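Local coordinates for EDD domain protein, DegV family (Ruminococcus gnavus ATCC 29149, PDB 5V85) that probably binds long-chain fatty acids, as other DegV-family proteins do, and holds a vaccenic acid molecule here, at residues A250-N255 / G293-V298. Numbering follows the deposited sequence.
Sequences AIAHCN and GIIVVV. With VCA (vaccenic acid), chain H.
Ala252 and Ile295 are closely packed in this antiparallel strand pair, a worked example of how paired backbones fix what each sheet face presents. They are a hydrogen-bonded pair: Ile295 N donates to Ala252 O over 2.8 Å, while in the return bond Ala252 N meets Ile295 O with the donor tilted 15° from the carbonyl plane. On the face shared with the lipid, Ala252 CB lies 4.1 Å from Ile295 CB. With CG1 anti to its carbonyl carbon (chi1 -56°) and an extended chain, Ile295 sends CD1 on to the bend of the lipid tail, 3.7 Å from C10 of vaccenic acid. Ala250 and Val297 repeat the two-bond pattern, Ala250 N pointing almost straight at Val297 O (178° at the hydrogen). On the other face Ile251 CG1 and Val296 CG2 stand 4.3 Å apart, and Ile294 folds CD1 back to 3.7 Å from His253 CB. The imidazole turns from the 293-298 strand, its ND1 hydrogen-bonded to Cys256 N. Pairing ends where Cys254 N donates a hydrogen bond to Gly293 O (3.0 Å); the loose, solvent side is exposed Asn255, which touches nothing in 293-298, its ND2 hydrogen-bonded to Asp291 OD1. Strand 248-253 continues the sheet to strand 275-280, with strand 176-179 flanking 294-297; helix 257-270 covers Ile251, Ile294 and Val296, whereas helix 141-155 packs on Ala250 and Val297 across the sheet.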
loop_
_atom_site.group_PDB
_atom_site.type_symbol
_atom_site.label_atom_id
_atom_site.label_comp_id
_atom_site.label_asym_id
_atom_site.label_seq_id
_atom_site.Cartn_x
_atom_site.Cartn_y
_atom_site.Cartn_z
ATOM N N ALA B 250 12.746 13.222 -5.779
ATOM C CA ALA B 250 13.306 14.254 -4.922
ATOM C C ALA B 250 14.618 13.775 -4.321
ATOM O O ALA B 250 14.746 12.610 -3.931
ATOM C CB ALA B 250 12.328 14.639 -3.813
ATOM N N ILE B 251 15.593 14.680 -4.259
ATOM C CA ILE B 251 16.895 14.406 -3.663
ATOM C C ILE B 251 17.173 15.488 -2.632
ATOM O O ILE B 251 17.165 16.681 -2.961
ATOM C CB ILE B 251 18.020 14.366 -4.712
ATOM C CG1 ILE B 251 17.750 13.277 -5.754
ATOM C CG2 ILE B 251 19.367 14.140 -4.036
ATOM C CD1 ILE B 251 18.680 13.340 -6.951
ATOM N N ALA B 252 17.412 15.081 -1.391
ATOM C CA ALA B 252 17.837 15.984 -0.333
ATOM C C ALA B 252 19.287 15.683 0.009
ATOM O O ALA B 252 19.669 14.515 0.134
ATOM C CB ALA B 252 16.952 15.842 0.908
ATOM N N HIS B 253 20.092 16.732 0.148
ATOM C CA HIS B 253 21.502 16.596 0.475
ATOM C C HIS B 253 21.851 17.539 1.613
ATOM O O HIS B 253 21.301 18.637 1.725
ATOM C CB HIS B 253 22.400 16.904 -0.728
ATOM C CG HIS B 253 22.452 18.359 -1.076
ATOM N ND1 HIS B 253 23.458 19.193 -0.639
ATOM C CD2 HIS B 253 21.611 19.131 -1.803
ATOM C CE1 HIS B 253 23.238 20.416 -1.089
ATOM N NE2 HIS B 253 22.125 20.405 -1.801
ATOM N N CYS B 254 22.782 17.105 2.450
ATOM C CA CYS B 254 23.283 17.917 3.552
ATOM C C CYS B 254 24.698 18.364 3.200
ATOM O O CYS B 254 25.661 17.626 3.426
ATOM C CB CYS B 254 23.250 17.141 4.864
ATOM S SG CYS B 254 23.810 18.114 6.280
ATOM N N ASN B 255 24.811 19.567 2.628
ATOM C CA ASN B 255 26.104 20.198 2.345
ATOM C C ASN B 255 26.945 19.362 1.375
ATOM O O ASN B 255 28.152 19.190 1.556
ATOM C CB ASN B 255 26.868 20.473 3.647
ATOM C CG ASN B 255 28.116 21.317 3.435
ATOM O OD1 ASN B 255 28.095 22.314 2.713
ATOM N ND2 ASN B 255 29.214 20.911 4.063
ATOM N N GLY B 293 25.284 13.754 3.931
ATOM C CA GLY B 293 24.206 12.797 3.739
ATOM C C GLY B 293 23.405 13.061 2.476
ATOM O O GLY B 293 23.286 14.193 2.007
ATOM N N ILE B 294 22.839 11.984 1.928
ATOM C CA ILE B 294 22.045 12.024 0.703
ATOM C C ILE B 294 20.773 11.219 0.928
ATOM O O ILE B 294 20.835 10.090 1.427
ATOM C CB ILE B 294 22.827 11.463 -0.502
ATOM C CG1 ILE B 294 23.898 12.455 -0.952
ATOM C CG2 ILE B 294 21.884 11.131 -1.656
ATOM C CD1 ILE B 294 23.374 13.563 -1.841
ATOM N N ILE B 295 19.628 11.791 0.556
ATOM C CA ILE B 295 18.324 11.147 0.694
ATOM C C ILE B 295 17.622 11.190 -0.656
ATOM O O ILE B 295 17.569 12.246 -1.297
ATOM C CB ILE B 295 17.459 11.836 1.769
ATOM C CG1 ILE B 295 18.190 11.870 3.113
ATOM C CG2 ILE B 295 16.106 11.140 1.898
ATOM C CD1 ILE B 295 17.620 12.883 4.083
ATOM N N VAL B 296 17.072 10.051 -1.082
ATOM C CA VAL B 296 16.382 9.935 -2.364
ATOM C C VAL B 296 15.001 9.341 -2.126
ATOM O O VAL B 296 14.870 8.322 -1.440
ATOM C CB VAL B 296 17.166 9.065 -3.365
ATOM C CG1 VAL B 296 16.373 8.906 -4.658
ATOM C CG2 VAL B 296 18.535 9.666 -3.639
ATOM N N VAL B 297 13.978 9.973 -2.699
ATOM C CA VAL B 297 12.605 9.492 -2.602
ATOM C C VAL B 297 11.947 9.607 -3.971
ATOM O O VAL B 297 12.101 10.617 -4.665
ATOM C CB VAL B 297 11.790 10.273 -1.548
ATOM C CG1 VAL B 297 10.352 9.784 -1.528
ATOM C CG2 VAL B 297 12.409 10.137 -0.170
ATOM N N VAL B 298 11.213 8.568 -4.354
ATOM C CA VAL B 298 10.360 8.614 -5.531
ATOM C C VAL B 298 9.177 7.674 -5.300
ATOM O O VAL B 298 9.299 6.676 -4.584
ATOM C CB VAL B 298 11.140 8.252 -6.815
ATOM C CG1 VAL B 298 11.502 6.771 -6.832
ATOM C CG2 VAL B 298 10.335 8.626 -8.050
ATOM O OXT VAL B 298 8.068 7.891 -5.797
HETATM O O2 VCA H . 10.457 13.522 16.979
HETATM C C1 VCA H . 11.643 13.886 16.762
HETATM O O1 VCA H . 12.367 14.268 17.719
HETATM C C2 VCA H . 12.205 13.868 15.338
HETATM C C3 VCA H . 12.900 12.536 15.061
HETATM C C4 VCA H . 13.134 12.389 13.555
HETATM C C5 VCA H . 14.025 11.174 13.290
HETATM C C6 VCA H . 14.059 10.853 11.795
HETATM C C7 VCA H . 14.662 12.023 11.019
HETATM C C8 VCA H . 15.178 11.551 9.656
HETATM C C9 VCA H . 15.740 12.755 8.896
HETATM C C10 VCA H . 16.225 12.338 7.505
HETATM C C11 VCA H . 17.490 11.490 7.618
HETATM C C12 VCA H . 17.557 10.287 7.045
HETATM C C13 VCA H . 16.414 9.760 6.174
HETATM C C14 VCA H . 15.532 8.805 6.981
HETATM C C15 VCA H . 14.520 8.112 6.067
HETATM C C16 VCA H . 13.422 7.476 6.924
HETATM C C17 VCA H . 12.591 6.496 6.093
HETATM C C18 VCA H . 11.544 5.825 6.983
#